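Local coordinates for phage-related protein (Bordetella bronchiseptica RB50, PDB 3BJQ), which probably serves as a prophage-encoded major capsid protein, a subunit of the protein shell that encloses the DNA of a tailed-phage head, at residues A41-K46 with I82-L87; R22-S27 with S111-L116; D157-V162 with A215-E220. All blocks are in the same frame, centred on the assembly; numbering follows the deposited sequence.

Contact 1. Residues A41-K46 with I82-L87; sequences AQYGGK and IVPSAL
Tyr43 and Ile82 set their side chains at about a right angle, and the tyrosine meets its neighbour along the CD2-CE2 flank of the ring. Two groups of Ile82 share that flank. The carbonyl oxygen lies in the ring plane at the edge, with Ile82 O 3.3 Å from Tyr43 CD2, while the methyl branch packs close by, with Ile82 CG2 3.8 Å from the same CD2. The methyl takes this place because CG2 lies anti to the backbone N of Ile82; CG1 is rotated beside that N, and its CD1 ends 3.9 Å from Gln42 O. Farther out along the ring, Pro84 CG approaches Tyr43 CE2 at 4.0 Å and extends the apolar contact on a slant.

The backbones are joined by one short, nearly straight hydrogen bond, Ile82 N to Tyr43 O (2.7 Å, N-H...O 176°), in which the donor lies in the carbonyl plane. Gly45 pairs with Tyr80 by backbone bonds, so this link keeps the antiparallel register of the two-stranded sheet formed by 44-49 and 75-81, one step beyond it. The contact thus closes the base of a long arm, consistent with the E-loop of HK97-type capsid proteins. At this base, Tyr43 and Ile82 both pack on Ile269 of strand 264-269, and the tyrosine hydroxyl bonds to Asp294. The other carboxylate oxygen of Asp294 accepts from the backbone N of Ser85. Within the loop that leads on to strand 87-92, Ser85 OG donates to Val83 O at 2.8 Å, approaching from above the carbonyl plane.

Contact 2. Residues R22-S27 with S111-L116; sequences RGYRQS and SVNTVL
The hydroxyl of Tyr24 is gripped from two directions, and one of its partners leads across to the helix that carries Asn113. Gln26 NE2 donates to Tyr24 OH at 2.9 Å along an almost straight line (175°), with the oxygen in the plane of the amide. A water lies 2.6 Å from Tyr24 OH, in the plane of the ring, and passes a weak bond on to the backbone carbonyl, 3.3 Å from Asn113 O. These two bonds hold the far end of the ring; its turn about its own long axis is set rather by what lies over its face, since the hydroxyl sits on that axis.

The main contact with the helix is a CH-pi interaction. Leu116 CB sits 3.8 Å from the centroid of the Tyr24 ring, only 1° off the ring normal, so the methylene stands over the middle of one face. The two side chains run past each other in opposite directions: the leucine returns toward the root of the tyrosine, where its CD1 lies 3.8 Å from Tyr24 CB. With CG of Tyr24 anti to the backbone N, the ring extends from the loop over Leu116. Asn113 comes to the ring's edge instead, its OD1 3.5 Å from Tyr24 CD1 and its amide turned about half-way to perpendicular; the same OD1 accepts a hydrogen bond from His20 of the preceding helix 15-22.

Gln26 NE2 also bonds to a tetraethylene glycol, probably from the crystallisation liquor, which may mark a pocket beside the tyrosine. Through Tyr24 the loop after helix 15-22 is packed against the long helix 105-131, whose Val112, Val115 and Leu116 pack on Val291 of strand 286-299, while Thr114 and Val115 meet Ile71 of a third subunit.

Contact 3. Residues D157-V162 with A215-E220; sequences DPTKDV and ALWEVE
In Trp217, CG lies beside the backbone N and anti to the carbonyl carbon (chi1 -65°), which swings the indole from the end of its helix over to the first turn of the helix that begins near Pro158. Thr159 answers with the same kind of rotation: OG1 stands anti to its own carbonyl carbon (chi1 -62°) and so faces the indole's nitrogen edge. The two meet in a hydrogen bond from Trp217 NE1 to Thr159 OG1 of 3.0 Å, close to straight (166°), with the oxygen in the ring plane. The indole N-H is thereby satisfied within a buried contact, and the bond sets how the flat ring is turned.

Val162, one turn further along, covers a face of the same ring. Its two methyls lie side by side over that face: CG2 makes a CH-pi contact 3.9 Å from the centroid of the six-membered ring, and CG1 lies 4.0 Å from Trp217 CD2, one of the two fusion atoms. Pro158 approaches obliquely, with CB 3.9 Å from Trp217 CZ2. Three residues of the first turn and a little beyond, Pro158, Thr159 and Val162, therefore meet one ring in different ways. The start of the helix is itself capped by Asp157, whose OD1 accepts a weak bond from Lys160 N.

Trp217 is the last helical residue before Glu218 leaves with positive phi, and its carbonyl oxygen accepts from Lys166. Leu180 of strand 179-183 packs against both Val162 and Trp217. This is helix-to-helix packing on one face of a six-stranded sheet, an arrangement consistent with the A-domain of an HK97-like capsid protein.

Followed from the N terminus, the chain first lays down 22-27 and then 41-46. The return at 82-87 closes contact 1 round the hairpin arm, and helix 105-131 closes contact 2 soon afterwards, so the smaller loop lies wholly within the larger. The two touch where Leu87 CD1 packs 3.9 Å from Val115 O, joining the start of strand 87-92, just past the arm, to the long helix. Contact 3 follows in series, tying helix 158-173 to the end of helix 210-217 beside the six-stranded sheet. It lies across the chain's centre from both others, its own centre about 38 Å from that of contact 1. Contacts 1 and 2 both reach a third subunit; contacts 1 and 3 both reach a second.

Contact 1. Residues A41-K46 with I82-L87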
loop_
_atom_site.group_PDB
_atom_site.type_symbol
_atom_site.label_atom_id
_atom_site.label_comp_id
_atom_site.label_asym_id
_atom_site.label_seq_id
_atom_site.Cartn_x
_atom_site.Cartn_y
_atom_site.Cartn_z
ATOM N N ALA E 41 -15.968 -20.491 -26.469
ATOM C CA ALA E 41 -16.074 -21.503 -25.411
ATOM C C ALA E 41 -16.130 -22.922 -25.965
ATOM O O ALA E 41 -15.666 -23.858 -25.312
ATOM C CB ALA E 41 -17.308 -21.237 -24.572
ATOM N N GLN E 42 -16.722 -23.086 -27.148
ATOM C CA GLN E 42 -16.935 -24.411 -27.761
ATOM C C GLN E 42 -15.784 -24.876 -28.661
ATOM O O GLN E 42 -15.279 -24.106 -29.494
ATOM C CB GLN E 42 -18.219 -24.421 -28.612
ATOM C CG GLN E 42 -19.561 -24.259 -27.864
ATOM C CD GLN E 42 -20.790 -24.246 -28.818
ATOM O OE1 GLN E 42 -20.653 -24.195 -30.050
ATOM N NE2 GLN E 42 -21.994 -24.299 -28.236
ATOM N N TYR E 43 -15.409 -26.149 -28.507
ATOM C CA TYR E 43 -14.399 -26.786 -29.351
ATOM C C TYR E 43 -14.924 -27.124 -30.748
ATOM O O TYR E 43 -14.148 -27.237 -31.705
ATOM C CB TYR E 43 -13.869 -28.066 -28.709
ATOM C CG TYR E 43 -12.774 -27.806 -27.730
ATOM C CD1 TYR E 43 -13.053 -27.433 -26.430
ATOM C CD2 TYR E 43 -11.451 -27.919 -28.107
ATOM C CE1 TYR E 43 -12.027 -27.176 -25.515
ATOM C CE2 TYR E 43 -10.423 -27.668 -27.206
ATOM C CZ TYR E 43 -10.724 -27.300 -25.917
ATOM O OH TYR E 43 -9.726 -27.029 -25.049
ATOM N N GLY E 44 -16.238 -27.284 -30.862
ATOM C CA GLY E 44 -16.890 -27.509 -32.145
ATOM C C GLY E 44 -18.072 -26.565 -32.272
ATOM O O GLY E 44 -18.724 -26.228 -31.280
ATOM N N GLY E 45 -18.347 -26.102 -33.483
ATOM C CA GLY E 45 -19.463 -25.187 -33.672
ATOM C C GLY E 45 -19.548 -24.716 -35.096
ATOM O O GLY E 45 -19.031 -25.363 -36.004
ATOM N N LYS E 46 -20.209 -23.581 -35.287
ATOM C CA LYS E 46 -20.345 -22.969 -36.595
ATOM C C LYS E 46 -19.661 -21.626 -36.572
ATOM O O LYS E 46 -19.760 -20.905 -35.580
ATOM C CB LYS E 46 -21.815 -22.786 -36.954
ATOM C CG LYS E 46 -22.456 -23.987 -37.672
ATOM C CD LYS E 46 -22.948 -25.027 -36.749
ATOM C CE LYS E 46 -23.617 -26.147 -37.534
ATOM N NZ LYS E 46 -22.666 -26.763 -38.505
ATOM N N ILE E 82 -11.883 -27.043 -33.147
ATOM C CA ILE E 82 -10.629 -26.745 -32.493
ATOM C C ILE E 82 -10.147 -28.096 -31.991
ATOM O O ILE E 82 -10.843 -28.761 -31.216
ATOM C CB ILE E 82 -10.820 -25.745 -31.340
ATOM C CG1 ILE E 82 -11.222 -24.380 -31.899
ATOM C CG2 ILE E 82 -9.548 -25.650 -30.482
ATOM C CD1 ILE E 82 -11.746 -23.407 -30.870
ATOM N N VAL E 83 -8.981 -28.524 -32.462
ATOM C CA VAL E 83 -8.410 -29.805 -32.034
ATOM C C VAL E 83 -7.573 -29.565 -30.776
ATOM O O VAL E 83 -6.678 -28.706 -30.778
ATOM C CB VAL E 83 -7.568 -30.490 -33.159
ATOM C CG1 VAL E 83 -6.785 -31.697 -32.625
ATOM C CG2 VAL E 83 -8.480 -30.942 -34.299
ATOM N N PRO E 84 -7.893 -30.284 -29.683
ATOM C CA PRO E 84 -7.083 -30.179 -28.489
ATOM C C PRO E 84 -5.659 -30.604 -28.815
ATOM O O PRO E 84 -5.438 -31.735 -29.230
ATOM C CB PRO E 84 -7.737 -31.178 -27.527
ATOM C CG PRO E 84 -9.086 -31.341 -27.999
ATOM C CD PRO E 84 -9.012 -31.220 -29.483
ATOM N N SER E 85 -4.707 -29.703 -28.648
ATOM C CA SER E 85 -3.344 -29.973 -29.090
ATOM C C SER E 85 -2.333 -29.491 -28.055
ATOM O O SER E 85 -1.366 -28.782 -28.389
ATOM C CB SER E 85 -3.088 -29.291 -30.442
ATOM O OG SER E 85 -4.097 -29.602 -31.400
ATOM N N ALA E 86 -2.573 -29.856 -26.798
ATOM C CA ALA E 86 -1.686 -29.476 -25.711
ATOM C C ALA E 86 -0.335 -30.174 -25.862
ATOM O O ALA E 86 -0.260 -31.352 -26.209
ATOM C CB ALA E 86 -2.324 -29.809 -24.352
ATOM N N LEU E 87 0.726 -29.413 -25.625
ATOM C CA LEU E 87 2.087 -29.923 -25.681
ATOM C C LEU E 87 2.596 -29.921 -24.243
ATOM O O LEU E 87 1.846 -29.587 -23.323
ATOM C CB LEU E 87 2.934 -29.023 -26.589
ATOM C CG LEU E 87 2.551 -28.965 -28.073
ATOM C CD1 LEU E 87 3.343 -27.907 -28.835
ATOM C CD2 LEU E 87 2.759 -30.325 -28.721
#

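Contact 2. Residues R22-S27 with S111-L116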
loop_
_atom_site.group_PDB
_atom_site.type_symbol
_atom_site.label_atom_id
_atom_site.label_comp_id
_atom_site.label_asym_id
_atom_site.label_seq_id
_atom_site.Cartn_x
_atom_site.Cartn_y
_atom_site.Cartn_z
ATOM N N ARG E 22 0.701 -15.493 -22.070
ATOM C CA ARG E 22 -0.194 -14.518 -22.721
ATOM C C ARG E 22 0.524 -13.307 -23.286
ATOM O O ARG E 22 0.006 -12.661 -24.171
ATOM C CB ARG E 22 -1.264 -14.014 -21.762
ATOM C CG ARG E 22 -2.200 -15.063 -21.307
ATOM C CD ARG E 22 -3.323 -14.445 -20.547
ATOM N NE ARG E 22 -4.268 -15.465 -20.107
ATOM C CZ ARG E 22 -4.198 -16.114 -18.952
ATOM N NH1 ARG E 22 -3.219 -15.851 -18.091
ATOM N NH2 ARG E 22 -5.119 -17.026 -18.648
ATOM N N GLY E 23 1.699 -13.011 -22.756
ATOM C CA GLY E 23 2.542 -11.929 -23.261
ATOM C C GLY E 23 3.526 -12.331 -24.344
ATOM O O GLY E 23 4.269 -11.475 -24.839
ATOM N N TYR E 24 3.525 -13.624 -24.729
ATOM C CA TYR E 24 4.424 -14.155 -25.761
ATOM C C TYR E 24 4.105 -13.544 -27.114
ATOM O O TYR E 24 2.961 -13.580 -27.536
ATOM C CB TYR E 24 4.278 -15.680 -25.863
ATOM C CG TYR E 24 5.199 -16.372 -26.865
ATOM C CD1 TYR E 24 6.437 -16.852 -26.471
ATOM C CD2 TYR E 24 4.809 -16.591 -28.180
ATOM C CE1 TYR E 24 7.283 -17.484 -27.370
ATOM C CE2 TYR E 24 5.661 -17.225 -29.097
ATOM C CZ TYR E 24 6.900 -17.653 -28.676
ATOM O OH TYR E 24 7.751 -18.293 -29.529
ATOM N N ARG E 25 5.122 -12.987 -27.768
ATOM C CA ARG E 25 4.997 -12.336 -29.065
ATOM C C ARG E 25 6.012 -12.896 -30.054
ATOM O O ARG E 25 7.109 -13.281 -29.688
ATOM C CB ARG E 25 5.249 -10.825 -28.934
ATOM C CG ARG E 25 4.352 -10.115 -27.929
ATOM C CD ARG E 25 2.927 -10.021 -28.449
ATOM N NE ARG E 25 2.067 -9.302 -27.507
ATOM C CZ ARG E 25 1.240 -9.860 -26.624
ATOM N NH1 ARG E 25 1.099 -11.182 -26.526
ATOM N NH2 ARG E 25 0.529 -9.073 -25.829
ATOM N N GLN E 26 5.607 -12.969 -31.316
ATOM C CA GLN E 26 6.474 -13.345 -32.419
ATOM C C GLN E 26 6.205 -12.292 -33.486
ATOM O O GLN E 26 5.305 -12.434 -34.298
ATOM C CB GLN E 26 6.117 -14.747 -32.922
ATOM C CG GLN E 26 6.770 -15.881 -32.173
ATOM C CD GLN E 26 8.204 -16.139 -32.586
ATOM O OE1 GLN E 26 8.697 -15.574 -33.550
ATOM N NE2 GLN E 26 8.873 -17.012 -31.865
ATOM N N SER E 27 6.984 -11.220 -33.454
ATOM C CA SER E 27 6.739 -10.057 -34.291
ATOM C C SER E 27 6.859 -10.284 -35.809
ATOM O O SER E 27 6.252 -9.550 -36.578
ATOM C CB SER E 27 7.679 -8.927 -33.870
ATOM O OG SER E 27 9.020 -9.302 -34.164
ATOM N N SER E 111 11.157 -22.950 -20.903
ATOM C CA SER E 111 10.616 -24.221 -21.397
ATOM C C SER E 111 9.277 -24.021 -22.107
ATOM O O SER E 111 8.979 -24.688 -23.096
ATOM C CB SER E 111 10.438 -25.205 -20.243
ATOM O OG SER E 111 9.339 -24.823 -19.415
ATOM N N VAL E 112 8.477 -23.087 -21.601
ATOM C CA VAL E 112 7.150 -22.802 -22.160
ATOM C C VAL E 112 7.238 -22.103 -23.516
ATOM O O VAL E 112 6.458 -22.410 -24.433
ATOM C CB VAL E 112 6.293 -21.979 -21.166
ATOM C CG1 VAL E 112 5.098 -21.330 -21.870
ATOM C CG2 VAL E 112 5.841 -22.879 -20.007
ATOM N N ASN E 113 8.173 -21.161 -23.630
ATOM C CA ASN E 113 8.446 -20.480 -24.882
ATOM C C ASN E 113 8.660 -21.441 -26.043
ATOM O O ASN E 113 8.219 -21.186 -27.150
ATOM C CB ASN E 113 9.690 -19.592 -24.737
ATOM C CG ASN E 113 9.413 -18.304 -23.970
ATOM O OD1 ASN E 113 8.266 -17.917 -23.745
ATOM N ND2 ASN E 113 10.467 -17.662 -23.549
ATOM N N THR E 114 9.397 -22.507 -25.787
ATOM C CA THR E 114 9.688 -23.516 -26.769
ATOM C C THR E 114 8.430 -24.067 -27.409
ATOM O O THR E 114 8.301 -24.079 -28.655
ATOM C CB THR E 114 10.485 -24.638 -26.100
ATOM O OG1 THR E 114 11.739 -24.082 -25.679
ATOM C CG2 THR E 114 10.706 -25.843 -27.026
ATOM N N VAL E 115 7.485 -24.474 -26.570
ATOM C CA VAL E 115 6.221 -25.027 -27.073
ATOM C C VAL E 115 5.307 -23.954 -27.692
ATOM O O VAL E 115 4.607 -24.223 -28.674
ATOM C CB VAL E 115 5.502 -25.870 -25.988
ATOM C CG1 VAL E 115 6.428 -26.956 -25.509
ATOM C CG2 VAL E 115 5.061 -25.013 -24.841
ATOM N N LEU E 116 5.344 -22.730 -27.168
ATOM C CA LEU E 116 4.556 -21.661 -27.734
ATOM C C LEU E 116 5.032 -21.349 -29.155
ATOM O O LEU E 116 4.222 -21.000 -30.010
ATOM C CB LEU E 116 4.585 -20.406 -26.839
ATOM C CG LEU E 116 3.831 -20.513 -25.502
ATOM C CD1 LEU E 116 3.956 -19.244 -24.687
ATOM C CD2 LEU E 116 2.352 -20.818 -25.788
HETATM O O HOH W 1 10.070 -18.785 -28.531
#

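Contact 3. Residues D157-V162 with A215-E220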
loop_
_atom_site.group_PDB
_atom_site.type_symbol
_atom_site.label_atom_id
_atom_site.label_comp_id
_atom_site.label_asym_id
_atom_site.label_seq_id
_atom_site.Cartn_x
_atom_site.Cartn_y
_atom_site.Cartn_z
ATOM N N ASP E 157 1.741 -3.989 -63.242
ATOM C CA ASP E 157 1.246 -2.758 -62.622
ATOM C C ASP E 157 0.695 -3.073 -61.234
ATOM O O ASP E 157 -0.530 -3.087 -61.044
ATOM C CB ASP E 157 0.165 -2.119 -63.504
ATOM C CG ASP E 157 -0.131 -0.654 -63.149
ATOM O OD1 ASP E 157 0.271 -0.152 -62.078
ATOM O OD2 ASP E 157 -0.787 0.014 -63.969
ATOM N N PRO E 158 1.597 -3.326 -60.260
ATOM C CA PRO E 158 1.197 -3.568 -58.885
ATOM C C PRO E 158 0.167 -2.563 -58.343
ATOM O O PRO E 158 -0.778 -2.954 -57.685
ATOM C CB PRO E 158 2.523 -3.433 -58.109
ATOM C CG PRO E 158 3.550 -3.861 -59.064
ATOM C CD PRO E 158 3.060 -3.396 -60.418
ATOM N N THR E 159 0.367 -1.275 -58.611
ATOM C CA THR E 159 -0.552 -0.251 -58.123
ATOM C C THR E 159 -1.976 -0.490 -58.607
ATOM O O THR E 159 -2.925 -0.403 -57.842
ATOM C CB THR E 159 -0.084 1.136 -58.524
ATOM O OG1 THR E 159 1.203 1.388 -57.923
ATOM C CG2 THR E 159 -1.091 2.198 -58.105
ATOM N N LYS E 160 -2.116 -0.804 -59.886
ATOM C CA LYS E 160 -3.406 -1.097 -60.479
ATOM C C LYS E 160 -4.045 -2.357 -59.878
ATOM O O LYS E 160 -5.246 -2.400 -59.653
ATOM C CB LYS E 160 -3.236 -1.261 -61.996
ATOM C CG LYS E 160 -4.467 -1.712 -62.781
ATOM C CD LYS E 160 -5.565 -0.666 -62.800
ATOM C CE LYS E 160 -6.759 -1.132 -63.655
ATOM N NZ LYS E 160 -6.413 -1.286 -65.104
ATOM N N ASP E 161 -3.252 -3.393 -59.658
ATOM C CA ASP E 161 -3.774 -4.629 -59.039
ATOM C C ASP E 161 -4.307 -4.360 -57.630
ATOM O O ASP E 161 -5.368 -4.845 -57.255
ATOM C CB ASP E 161 -2.691 -5.716 -58.973
ATOM C CG ASP E 161 -2.183 -6.140 -60.348
ATOM O OD1 ASP E 161 -2.956 -6.131 -61.316
ATOM O OD2 ASP E 161 -0.996 -6.487 -60.449
ATOM N N VAL E 162 -3.555 -3.573 -56.872
ATOM C CA VAL E 162 -3.906 -3.209 -55.518
ATOM C C VAL E 162 -5.116 -2.257 -55.456
ATOM O O VAL E 162 -5.982 -2.424 -54.588
ATOM C CB VAL E 162 -2.686 -2.634 -54.780
ATOM C CG1 VAL E 162 -3.094 -2.083 -53.418
ATOM C CG2 VAL E 162 -1.623 -3.741 -54.619
ATOM N N ALA E 215 1.893 4.799 -48.048
ATOM C CA ALA E 215 1.472 6.132 -48.494
ATOM C C ALA E 215 0.984 6.134 -49.945
ATOM O O ALA E 215 0.004 6.803 -50.293
ATOM C CB ALA E 215 2.594 7.130 -48.345
ATOM N N LEU E 216 1.683 5.402 -50.799
ATOM C CA LEU E 216 1.306 5.308 -52.206
ATOM C C LEU E 216 -0.053 4.613 -52.404
ATOM O O LEU E 216 -0.902 5.083 -53.172
ATOM C CB LEU E 216 2.367 4.530 -52.984
ATOM C CG LEU E 216 2.807 5.090 -54.321
ATOM C CD1 LEU E 216 3.487 6.461 -54.097
ATOM C CD2 LEU E 216 3.772 4.101 -54.993
ATOM N N TRP E 217 -0.254 3.500 -51.709
ATOM C CA TRP E 217 -1.450 2.681 -51.875
ATOM C C TRP E 217 -2.561 2.968 -50.852
ATOM O O TRP E 217 -3.657 2.422 -50.944
ATOM C CB TRP E 217 -1.054 1.208 -51.863
ATOM C CG TRP E 217 -0.186 0.785 -53.034
ATOM C CD1 TRP E 217 -0.035 1.425 -54.236
ATOM C CD2 TRP E 217 0.576 -0.426 -53.133
ATOM N NE1 TRP E 217 0.804 0.710 -55.052
ATOM C CE2 TRP E 217 1.181 -0.436 -54.409
ATOM C CE3 TRP E 217 0.818 -1.493 -52.263
ATOM C CZ2 TRP E 217 2.009 -1.467 -54.830
ATOM C CZ3 TRP E 217 1.646 -2.529 -52.693
ATOM C CH2 TRP E 217 2.227 -2.501 -53.960
ATOM N N GLU E 218 -2.262 3.830 -49.884
ATOM C CA GLU E 218 -3.221 4.281 -48.881
ATOM C C GLU E 218 -3.885 3.126 -48.151
ATOM O O GLU E 218 -5.114 3.035 -48.094
ATOM C CB GLU E 218 -4.272 5.206 -49.503
ATOM C CG GLU E 218 -3.680 6.492 -50.072
ATOM C CD GLU E 218 -4.713 7.375 -50.763
ATOM O OE1 GLU E 218 -5.914 6.990 -50.839
ATOM O OE2 GLU E 218 -4.315 8.469 -51.241
ATOM N N VAL E 219 -3.044 2.236 -47.628
ATOM C CA VAL E 219 -3.474 1.165 -46.765
ATOM C C VAL E 219 -2.862 1.422 -45.396
ATOM O O VAL E 219 -1.654 1.698 -45.275
ATOM C CB VAL E 219 -3.051 -0.239 -47.264
ATOM C CG1 VAL E 219 -3.797 -0.609 -48.565
ATOM C CG2 VAL E 219 -1.538 -0.316 -47.452
ATOM N N GLU E 220 -3.695 1.283 -44.373
ATOM C CA GLU E 220 -3.293 1.492 -42.992
ATOM C C GLU E 220 -2.033 0.734 -42.579
ATOM O O GLU E 220 -1.138 1.293 -41.963
ATOM C CB GLU E 220 -4.432 1.069 -42.073
ATOM C CG GLU E 220 -4.237 1.409 -40.616
ATOM C CD GLU E 220 -5.474 1.078 -39.807
ATOM O OE1 GLU E 220 -6.338 1.975 -39.670
ATOM O OE2 GLU E 220 -5.599 -0.083 -39.357
#